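Nucleotidyl transferase AbiEii/AbiGii toxin family protein (Mycobacterium tuberculosis, PDB 6Y56) is the nucleotidyltransferase toxin MenT4 of a toxin-antitoxin system, and may act, like a toxin of the same bacterium, on tRNA acceptor stems to inhibit growth. Local coordinates at residues A[30-35]-A[67-72]; A[198-203]-A[264-269]; A[179-184]-A[236-241]. One frame throughout, in Å; residues are numbered along the deposited sequence.

Contact 1 (A[30-35]-A[67-72]); sequences HLLYLL and TDLDFS
Leu32 and Leu69 mark the closest backbone approach of helix segment 30-35 and strand 68-72, with CA atoms 9.3 Å apart. The two axes pass at 11.8 Å and run in roughly the same direction, 28° from parallel, and no hydrogen bond joins them; the contacts across the gap are made by leucine and phenylalanine side chains. Leu31 and Leu69 reach toward each other tip to tip. Leu31 CD2 lies 3.9 Å from Leu69 CD1, and Leu31 CD1 is almost as near, so one methyl of Leu69 meets both ends of the fork. The CG of Leu31 is trans to its backbone N (chi1 -178°), which sends that fork across the gap. The other methyl of Leu69, CD2, faces Leu32 CD1. This is helix-on-sheet packing in the nucleotidyltransferase fold: strand 68-72 runs between strands 47-49 and 125-129, and Phe48 of the former also touches Leu32 and Leu69. Two residues along the strand, Phe71 presents the far end of its ring to the helix. Leu32 CD2 sits at the ring edge, near its plane, 4.0 Å from Phe71 CZ. Leu35, coming from the opposite direction, brings its CD1 to 4.0 Å from the same Phe71 CZ, so two leucines three residues apart on the helix close on a single ring carbon. Leu35 also packs against Val82 and Leu85 of helix 76-86.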
loop_
_atom_site.group_PDB
_atom_site.type_symbol
_atom_site.label_atom_id
_atom_site.label_comp_id
_atom_site.label_asym_id
_atom_site.label_seq_id
_atom_site.Cartn_x
_atom_site.Cartn_y
_atom_site.Cartn_z
ATOM N N HIS A 30 13.945 8.638 3.003
ATOM C CA HIS A 30 15.246 8.400 3.614
ATOM C C HIS A 30 15.364 6.963 4.102
ATOM O O HIS A 30 16.417 6.336 3.937
ATOM C CB HIS A 30 15.475 9.400 4.755
ATOM C CG HIS A 30 15.831 10.779 4.287
ATOM N ND1 HIS A 30 14.960 11.573 3.572
ATOM C CD2 HIS A 30 16.970 11.500 4.423
ATOM C CE1 HIS A 30 15.548 12.723 3.283
ATOM N NE2 HIS A 30 16.770 12.701 3.787
ATOM N N LEU A 31 14.293 6.420 4.693
ATOM C CA LEU A 31 14.312 5.038 5.162
ATOM C C LEU A 31 14.437 4.072 3.993
ATOM O O LEU A 31 15.209 3.107 4.051
ATOM C CB LEU A 31 13.042 4.752 5.967
ATOM C CG LEU A 31 12.844 3.372 6.616
ATOM C CD1 LEU A 31 11.831 3.448 7.729
ATOM C CD2 LEU A 31 12.354 2.316 5.616
ATOM N N LEU A 32 13.691 4.326 2.916
ATOM C CA LEU A 32 13.763 3.462 1.744
ATOM C C LEU A 32 15.144 3.521 1.105
ATOM O O LEU A 32 15.664 2.495 0.646
ATOM C CB LEU A 32 12.650 3.835 0.762
ATOM C CG LEU A 32 11.236 3.470 1.239
ATOM C CD1 LEU A 32 10.176 4.227 0.433
ATOM C CD2 LEU A 32 11.008 1.974 1.144
ATOM N N TYR A 33 15.776 4.694 1.114
ATOM C CA TYR A 33 17.157 4.787 0.649
ATOM C C TYR A 33 18.071 3.907 1.493
ATOM O O TYR A 33 18.882 3.138 0.964
ATOM C CB TYR A 33 17.623 6.244 0.702
ATOM C CG TYR A 33 19.095 6.414 0.358
ATOM C CD1 TYR A 33 19.547 6.212 -0.937
ATOM C CD2 TYR A 33 20.027 6.760 1.328
ATOM C CE1 TYR A 33 20.883 6.355 -1.268
ATOM C CE2 TYR A 33 21.373 6.909 0.997
ATOM C CZ TYR A 33 21.782 6.698 -0.296
ATOM O OH TYR A 33 23.110 6.845 -0.631
ATOM N N LEU A 34 17.956 3.998 2.814
ATOM C CA LEU A 34 18.769 3.149 3.681
ATOM C C LEU A 34 18.577 1.672 3.359
ATOM O O LEU A 34 19.549 0.927 3.196
ATOM C CB LEU A 34 18.397 3.428 5.134
ATOM C CG LEU A 34 18.987 2.426 6.125
ATOM C CD1 LEU A 34 20.477 2.675 6.295
ATOM C CD2 LEU A 34 18.235 2.479 7.448
ATOM N N LEU A 35 17.325 1.229 3.251
ATOM C CA LEU A 35 17.068 -0.173 2.941
ATOM C C LEU A 35 17.690 -0.557 1.609
ATOM O O LEU A 35 18.261 -1.647 1.471
ATOM C CB LEU A 35 15.565 -0.440 2.896
ATOM C CG LEU A 35 14.814 -0.319 4.224
ATOM C CD1 LEU A 35 13.375 -0.767 4.040
ATOM C CD2 LEU A 35 15.469 -1.133 5.335
ATOM N N THR A 67 0.934 6.945 5.014
ATOM C CA THR A 67 1.680 6.904 6.269
ATOM C C THR A 67 2.228 5.530 6.603
ATOM O O THR A 67 2.927 5.389 7.618
ATOM C CB THR A 67 0.791 7.335 7.436
ATOM O OG1 THR A 67 -0.245 6.359 7.621
ATOM C CG2 THR A 67 0.177 8.701 7.175
ATOM N N ASP A 68 1.894 4.516 5.828
ATOM C CA ASP A 68 2.378 3.184 6.119
ATOM C C ASP A 68 3.446 2.779 5.117
ATOM O O ASP A 68 3.588 3.357 4.038
ATOM C CB ASP A 68 1.241 2.152 6.205
ATOM C CG ASP A 68 0.277 2.193 5.020
ATOM O OD1 ASP A 68 0.322 3.130 4.186
ATOM O OD2 ASP A 68 -0.559 1.259 4.936
ATOM N N LEU A 69 4.263 1.834 5.518
ATOM C CA LEU A 69 5.179 1.175 4.609
ATOM C C LEU A 69 4.811 -0.294 4.624
ATOM O O LEU A 69 4.798 -0.917 5.689
ATOM C CB LEU A 69 6.621 1.385 5.060
ATOM C CG LEU A 69 7.151 2.808 4.840
ATOM C CD1 LEU A 69 8.530 2.954 5.447
ATOM C CD2 LEU A 69 7.194 3.172 3.356
ATOM N N ASP A 70 4.452 -0.830 3.466
ATOM C CA ASP A 70 4.019 -2.212 3.348
ATOM C C ASP A 70 4.976 -2.932 2.418
ATOM O O ASP A 70 5.338 -2.407 1.361
ATOM C CB ASP A 70 2.632 -2.295 2.720
ATOM C CG ASP A 70 1.548 -1.704 3.599
ATOM O OD1 ASP A 70 1.564 -1.953 4.821
ATOM O OD2 ASP A 70 0.655 -1.010 3.062
ATOM N N PHE A 71 5.374 -4.136 2.807
ATOM C CA PHE A 71 6.242 -4.964 1.998
ATOM C C PHE A 71 5.674 -6.366 1.945
ATOM O O PHE A 71 5.009 -6.823 2.883
ATOM C CB PHE A 71 7.658 -5.058 2.576
ATOM C CG PHE A 71 8.327 -3.738 2.745
ATOM C CD1 PHE A 71 9.023 -3.164 1.695
ATOM C CD2 PHE A 71 8.261 -3.057 3.953
ATOM C CE1 PHE A 71 9.645 -1.928 1.837
ATOM C CE2 PHE A 71 8.880 -1.821 4.103
ATOM C CZ PHE A 71 9.563 -1.250 3.048
ATOM N N SER A 72 5.952 -7.055 0.843
ATOM C CA SER A 72 5.785 -8.497 0.797
ATOM C C SER A 72 7.130 -9.104 1.164
ATOM O O SER A 72 8.149 -8.784 0.536
ATOM C CB SER A 72 5.363 -8.957 -0.594
ATOM O OG SER A 72 5.396 -10.374 -0.669
#

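Contact 2 (A[198-203]-A[264-269]); sequences LVRRLW and TDLDAD
Arg200 and Arg201, neighbours on helix 196-212, reach out to the segment 264-269, where the chain makes an inverse gamma turn centred on Asp265 and then enters helix 268-273 through Asp267 as N-cap. The Arg200 chain starts extended, CG trans to the backbone N (chi1 179°), and bends at chi3, laying its guanidinium across the backbone of the turn. Asp265 O lies over one face of that group, offset toward its rim; at 3.3 Å from Arg200 NE the angle is too poor for a hydrogen bond. Water 1 bridges the two, probably donating to Asp265 O and accepting a weak bond from Arg200 NE, while Arg200 NH1 bonds to Phe262 O. Nearer the backbone, Arg200 CG rests 3.8 Å from Leu266 CD2, a methyl that also approaches Trp203 CZ3 at 4.3 Å. Leu266 thus lies against the aliphatic part of an arginine and an indole, with Val223 touching it too. Arg201 folds twice, at chi2 and chi3 (both 59°), and its guanidinium turns toward the start of the helix. Arg201 NE forms a salt bridge with Glu270, and at the guanidinium edge Arg201 NH1 forms one of 2.8 Å with Asp267 OD2. The carboxylate stands steeply to the guanidinium, 76° between planes, and the N-H points poorly at the oxygen, so the hydrogen bond within the pair is weak. Asp267 OD1 caps Glu270 N, which leaves one carboxylate serving both helix end and arginine. Asp269 OD1 is in a salt bridge with Arg272. Arg201 NH1 also donates to water 2 at 3.0 Å, and that water donates in turn to Asp269 OD2 at 2.7 Å.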
loop_
_atom_site.group_PDB
_atom_site.type_symbol
_atom_site.label_atom_id
_atom_site.label_comp_id
_atom_site.label_asym_id
_atom_site.label_seq_id
_atom_site.Cartn_x
_atom_site.Cartn_y
_atom_site.Cartn_z
ATOM N N LEU A 198 -7.512 -9.647 -15.497
ATOM C CA LEU A 198 -6.453 -9.999 -14.560
ATOM C C LEU A 198 -6.731 -9.452 -13.164
ATOM O O LEU A 198 -6.559 -10.173 -12.171
ATOM C CB LEU A 198 -5.124 -9.480 -15.103
ATOM C CG LEU A 198 -3.914 -9.677 -14.193
ATOM C CD1 LEU A 198 -3.627 -11.146 -13.907
ATOM C CD2 LEU A 198 -2.716 -9.026 -14.867
ATOM N N VAL A 199 -7.180 -8.196 -13.074
ATOM C CA VAL A 199 -7.537 -7.620 -11.780
ATOM C C VAL A 199 -8.670 -8.414 -11.138
ATOM O O VAL A 199 -8.624 -8.740 -9.943
ATOM C CB VAL A 199 -7.882 -6.125 -11.914
ATOM C CG1 VAL A 199 -8.516 -5.614 -10.617
ATOM C CG2 VAL A 199 -6.632 -5.329 -12.203
ATOM N N ARG A 200 -9.681 -8.786 -11.924
ATOM C CA ARG A 200 -10.807 -9.528 -11.369
ATOM C C ARG A 200 -10.376 -10.907 -10.889
ATOM O O ARG A 200 -10.779 -11.349 -9.802
ATOM C CB ARG A 200 -11.898 -9.641 -12.430
ATOM C CG ARG A 200 -13.134 -10.423 -12.003
ATOM C CD ARG A 200 -14.224 -10.396 -13.083
ATOM N NE ARG A 200 -13.725 -10.914 -14.349
ATOM C CZ ARG A 200 -13.788 -10.284 -15.517
ATOM N NH1 ARG A 200 -14.369 -9.100 -15.642
ATOM N NH2 ARG A 200 -13.276 -10.870 -16.587
ATOM N N ARG A 201 -9.564 -11.604 -11.690
ATOM C CA ARG A 201 -9.060 -12.918 -11.304
ATOM C C ARG A 201 -8.227 -12.830 -10.037
ATOM O O ARG A 201 -8.443 -13.590 -9.084
ATOM C CB ARG A 201 -8.260 -13.524 -12.464
ATOM C CG ARG A 201 -7.503 -14.815 -12.146
ATOM C CD ARG A 201 -8.424 -15.920 -11.666
ATOM N NE ARG A 201 -9.465 -16.257 -12.635
ATOM C CZ ARG A 201 -9.428 -17.309 -13.449
ATOM N NH1 ARG A 201 -10.445 -17.542 -14.271
ATOM N NH2 ARG A 201 -8.385 -18.129 -13.439
ATOM N N LEU A 202 -7.292 -11.885 -9.995
ATOM C CA LEU A 202 -6.443 -11.730 -8.820
ATOM C C LEU A 202 -7.260 -11.356 -7.592
ATOM O O LEU A 202 -6.958 -11.818 -6.488
ATOM C CB LEU A 202 -5.371 -10.674 -9.082
ATOM C CG LEU A 202 -4.212 -11.110 -9.965
ATOM C CD1 LEU A 202 -3.360 -9.897 -10.296
ATOM C CD2 LEU A 202 -3.398 -12.157 -9.235
ATOM N N TRP A 203 -8.282 -10.506 -7.758
ATOM C CA TRP A 203 -9.145 -10.129 -6.639
ATOM C C TRP A 203 -9.776 -11.361 -6.001
ATOM O O TRP A 203 -9.719 -11.548 -4.781
ATOM C CB TRP A 203 -10.226 -9.161 -7.132
ATOM C CG TRP A 203 -11.272 -8.795 -6.126
ATOM C CD1 TRP A 203 -11.077 -8.238 -4.898
ATOM C CD2 TRP A 203 -12.685 -8.948 -6.279
ATOM N NE1 TRP A 203 -12.288 -8.021 -4.285
ATOM C CE2 TRP A 203 -13.291 -8.454 -5.108
ATOM C CE3 TRP A 203 -13.494 -9.455 -7.294
ATOM C CZ2 TRP A 203 -14.678 -8.449 -4.922
ATOM C CZ3 TRP A 203 -14.860 -9.450 -7.115
ATOM C CH2 TRP A 203 -15.440 -8.950 -5.932
ATOM N N THR A 264 -18.345 -7.709 -11.759
ATOM C CA THR A 264 -19.534 -8.550 -11.782
ATOM C C THR A 264 -19.406 -9.699 -12.765
ATOM O O THR A 264 -20.083 -10.720 -12.596
ATOM C CB THR A 264 -20.768 -7.697 -12.092
ATOM O OG1 THR A 264 -21.931 -8.366 -11.608
ATOM C CG2 THR A 264 -20.901 -7.445 -13.577
ATOM N N ASP A 265 -18.552 -9.566 -13.774
ATOM C CA ASP A 265 -18.446 -10.566 -14.831
ATOM C C ASP A 265 -17.529 -11.719 -14.443
ATOM O O ASP A 265 -16.665 -12.133 -15.221
ATOM C CB ASP A 265 -18.021 -9.906 -16.146
ATOM C CG ASP A 265 -19.005 -8.847 -16.610
ATOM O OD1 ASP A 265 -20.223 -9.017 -16.371
ATOM O OD2 ASP A 265 -18.564 -7.840 -17.207
ATOM N N LEU A 266 -17.737 -12.259 -13.244
ATOM C CA LEU A 266 -16.997 -13.428 -12.801
ATOM C C LEU A 266 -17.273 -14.602 -13.727
ATOM O O LEU A 266 -18.424 -14.856 -14.099
ATOM C CB LEU A 266 -17.442 -13.806 -11.388
ATOM C CG LEU A 266 -17.245 -12.758 -10.297
ATOM C CD1 LEU A 266 -17.844 -13.253 -9.002
ATOM C CD2 LEU A 266 -15.768 -12.449 -10.100
ATOM N N ASP A 267 -16.216 -15.322 -14.097
ATOM C CA ASP A 267 -16.394 -16.513 -14.912
ATOM C C ASP A 267 -16.778 -17.701 -14.031
ATOM O O ASP A 267 -16.903 -17.584 -12.805
ATOM C CB ASP A 267 -15.188 -16.747 -15.832
ATOM C CG ASP A 267 -13.915 -17.098 -15.089
ATOM O OD1 ASP A 267 -13.978 -17.604 -13.953
ATOM O OD2 ASP A 267 -12.825 -16.874 -15.668
ATOM N N ALA A 268 -16.972 -18.868 -14.658
ATOM C CA ALA A 268 -17.460 -20.018 -13.903
ATOM C C ALA A 268 -16.485 -20.415 -12.798
ATOM O O ALA A 268 -16.905 -20.736 -11.675
ATOM C CB ALA A 268 -17.740 -21.194 -14.845
ATOM N N ASP A 269 -15.182 -20.390 -13.088
ATOM C CA ASP A 269 -14.191 -20.754 -12.077
ATOM C C ASP A 269 -14.194 -19.753 -10.925
ATOM O O ASP A 269 -14.228 -20.142 -9.752
ATOM C CB ASP A 269 -12.801 -20.827 -12.706
ATOM C CG ASP A 269 -12.607 -22.060 -13.582
ATOM O OD1 ASP A 269 -13.355 -23.051 -13.427
ATOM O OD2 ASP A 269 -11.684 -22.026 -14.427
HETATM O O HOH W 1 -14.078 -13.548 -15.773
HETATM O O HOH W 2 -9.775 -20.340 -15.234
#

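Contact 3 (A[179-184]-A[236-241]); sequences LARDLY and QPDSIG
Arg181 and Asp238 lie one upon the other: guanidinium and carboxylate planes are only 8° apart, with Asp238 OD2 over the guanidinium face. At 3.0 Å from Arg181 NE this is a salt bridge of charges alone, since no N-H points at that oxygen. The N-H groups serve the backbone instead. Arg181 NE and NH2 grip Asp238 O side-on at the guanidinium edge, each at 2.9 Å; NE lies in the carbonyl plane, NH2 40° above it. The chain, extended from CG to NE, carries the group out to the type I' turn Pro237-Ile240, and Arg181 NH1 bonds onward to Thr67. The turn packs beside the first turn of helix 180-189, whose N-cap is Leu179. A single beta bridge pairs Leu179 with Gln236, and Ala180 N donates to Gln236 O at 2.9 Å. Water 3 takes a bond from Arg181 N and gives one to the same carbonyl. Leu179 and Gln236 run side by side, Leu179 CD2 against the amide of Gln236. The buried Ile240 packs against the helix: its CG2 is 3.9 Å from Ala180 CB, and CD1 is 4.1 Å from Tyr184 CB.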
loop_
_atom_site.group_PDB
_atom_site.type_symbol
_atom_site.label_atom_id
_atom_site.label_comp_id
_atom_site.label_asym_id
_atom_site.label_seq_id
_atom_site.Cartn_x
_atom_site.Cartn_y
_atom_site.Cartn_z
ATOM N N LEU A 179 -12.407 1.802 3.870
ATOM C CA LEU A 179 -11.427 2.766 4.352
ATOM C C LEU A 179 -11.292 3.899 3.343
ATOM O O LEU A 179 -11.103 3.650 2.150
ATOM C CB LEU A 179 -10.057 2.100 4.550
ATOM C CG LEU A 179 -9.984 0.833 5.403
ATOM C CD1 LEU A 179 -8.541 0.316 5.499
ATOM C CD2 LEU A 179 -10.578 1.069 6.796
ATOM N N ALA A 180 -11.345 5.147 3.823
ATOM C CA ALA A 180 -11.253 6.277 2.901
ATOM C C ALA A 180 -9.939 6.291 2.130
ATOM O O ALA A 180 -9.917 6.711 0.969
ATOM C CB ALA A 180 -11.439 7.601 3.647
ATOM N N ARG A 181 -8.834 5.859 2.753
ATOM C CA ARG A 181 -7.565 5.854 2.031
ATOM C C ARG A 181 -7.600 4.852 0.888
ATOM O O ARG A 181 -7.055 5.113 -0.194
ATOM C CB ARG A 181 -6.402 5.552 2.981
ATOM C CG ARG A 181 -6.213 6.578 4.101
ATOM C CD ARG A 181 -5.166 6.103 5.105
ATOM N NE ARG A 181 -5.024 7.013 6.241
ATOM C CZ ARG A 181 -3.938 7.088 7.006
ATOM N NH1 ARG A 181 -2.897 6.309 6.757
ATOM N NH2 ARG A 181 -3.899 7.945 8.021
ATOM N N ASP A 182 -8.280 3.722 1.091
ATOM C CA ASP A 182 -8.415 2.755 0.008
ATOM C C ASP A 182 -9.333 3.293 -1.082
ATOM O O ASP A 182 -9.074 3.089 -2.272
ATOM C CB ASP A 182 -8.989 1.441 0.526
ATOM C CG ASP A 182 -7.994 0.620 1.326
ATOM O OD1 ASP A 182 -6.785 0.927 1.315
ATOM O OD2 ASP A 182 -8.448 -0.331 1.997
ATOM N N LEU A 183 -10.420 3.970 -0.693
ATOM C CA LEU A 183 -11.296 4.594 -1.682
ATOM C C LEU A 183 -10.532 5.604 -2.531
ATOM O O LEU A 183 -10.681 5.641 -3.758
ATOM C CB LEU A 183 -12.458 5.277 -0.962
ATOM C CG LEU A 183 -13.423 6.101 -1.824
ATOM C CD1 LEU A 183 -14.139 5.206 -2.833
ATOM C CD2 LEU A 183 -14.419 6.823 -0.936
ATOM N N TYR A 184 -9.713 6.443 -1.892
ATOM C CA TYR A 184 -8.898 7.396 -2.636
ATOM C C TYR A 184 -8.006 6.685 -3.652
ATOM O O TYR A 184 -7.893 7.104 -4.811
ATOM C CB TYR A 184 -8.049 8.232 -1.666
ATOM C CG TYR A 184 -7.162 9.207 -2.387
ATOM C CD1 TYR A 184 -5.909 8.824 -2.869
ATOM C CD2 TYR A 184 -7.593 10.504 -2.637
ATOM C CE1 TYR A 184 -5.107 9.705 -3.554
ATOM C CE2 TYR A 184 -6.791 11.400 -3.326
ATOM C CZ TYR A 184 -5.558 10.989 -3.789
ATOM O OH TYR A 184 -4.766 11.881 -4.487
ATOM N N GLN A 236 -14.276 4.529 7.020
ATOM C CA GLN A 236 -13.415 5.039 8.081
ATOM C C GLN A 236 -12.552 6.165 7.522
ATOM O O GLN A 236 -11.791 5.932 6.575
ATOM C CB GLN A 236 -12.499 3.932 8.582
ATOM C CG GLN A 236 -13.141 2.915 9.514
ATOM C CD GLN A 236 -12.111 1.947 10.081
ATOM O OE1 GLN A 236 -10.946 2.309 10.276
ATOM N NE2 GLN A 236 -12.529 0.712 10.338
ATOM N N PRO A 237 -12.614 7.379 8.079
ATOM C CA PRO A 237 -11.870 8.493 7.461
ATOM C C PRO A 237 -10.366 8.369 7.600
ATOM O O PRO A 237 -9.635 8.675 6.648
ATOM C CB PRO A 237 -12.410 9.739 8.184
ATOM C CG PRO A 237 -13.602 9.273 8.968
ATOM C CD PRO A 237 -13.414 7.816 9.234
ATOM N N ASP A 238 -9.888 7.933 8.765
ATOM C CA ASP A 238 -8.461 7.782 9.051
ATOM C C ASP A 238 -7.636 8.961 8.534
ATOM O O ASP A 238 -6.658 8.803 7.801
ATOM C CB ASP A 238 -7.926 6.441 8.551
ATOM C CG ASP A 238 -6.573 6.095 9.140
ATOM O OD1 ASP A 238 -6.235 6.615 10.231
ATOM O OD2 ASP A 238 -5.848 5.295 8.508
ATOM N N SER A 239 -8.056 10.165 8.916
ATOM C CA SER A 239 -7.289 11.384 8.646
ATOM C C SER A 239 -7.040 11.615 7.154
ATOM O O SER A 239 -6.024 12.203 6.774
ATOM C CB SER A 239 -5.970 11.411 9.427
ATOM O OG SER A 239 -6.213 11.350 10.822
ATOM N N ILE A 240 -7.956 11.163 6.291
ATOM C CA ILE A 240 -7.772 11.373 4.857
ATOM C C ILE A 240 -7.611 12.855 4.532
ATOM O O ILE A 240 -6.842 13.220 3.636
ATOM C CB ILE A 240 -8.894 10.685 4.041
ATOM C CG1 ILE A 240 -8.675 10.850 2.534
ATOM C CG2 ILE A 240 -10.267 11.209 4.450
ATOM C CD1 ILE A 240 -7.490 10.057 2.002
ATOM N N GLY A 241 -8.300 13.733 5.272
ATOM C CA GLY A 241 -8.203 15.164 5.033
ATOM C C GLY A 241 -6.846 15.746 5.347
ATOM O O GLY A 241 -6.498 16.803 4.813
HETATM O O HOH W 3 -8.787 5.247 5.667
#

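In the fold
Contact 1 is the buried one, 11 Å from the chain centre and wholly apolar, whereas contact 2 is a surface contact at 22 Å, built on arginines, carboxylates and waters. Contact 3 is intermediate, partly buried, with an ionic outer part and an apolar inner one. Contacts 1 and 2 lie on opposite sides of the chain centre, their nearest atoms about 12 Å apart. Contacts 1 and 3 touch directly, through a probable hydrogen bond between Thr67 and Arg181, although their centres are 21 Å apart. Contacts 2 and 3 share no element, but their first segments lie on consecutive helices, 180-189 and 196-212, and their segments alternate along the chain.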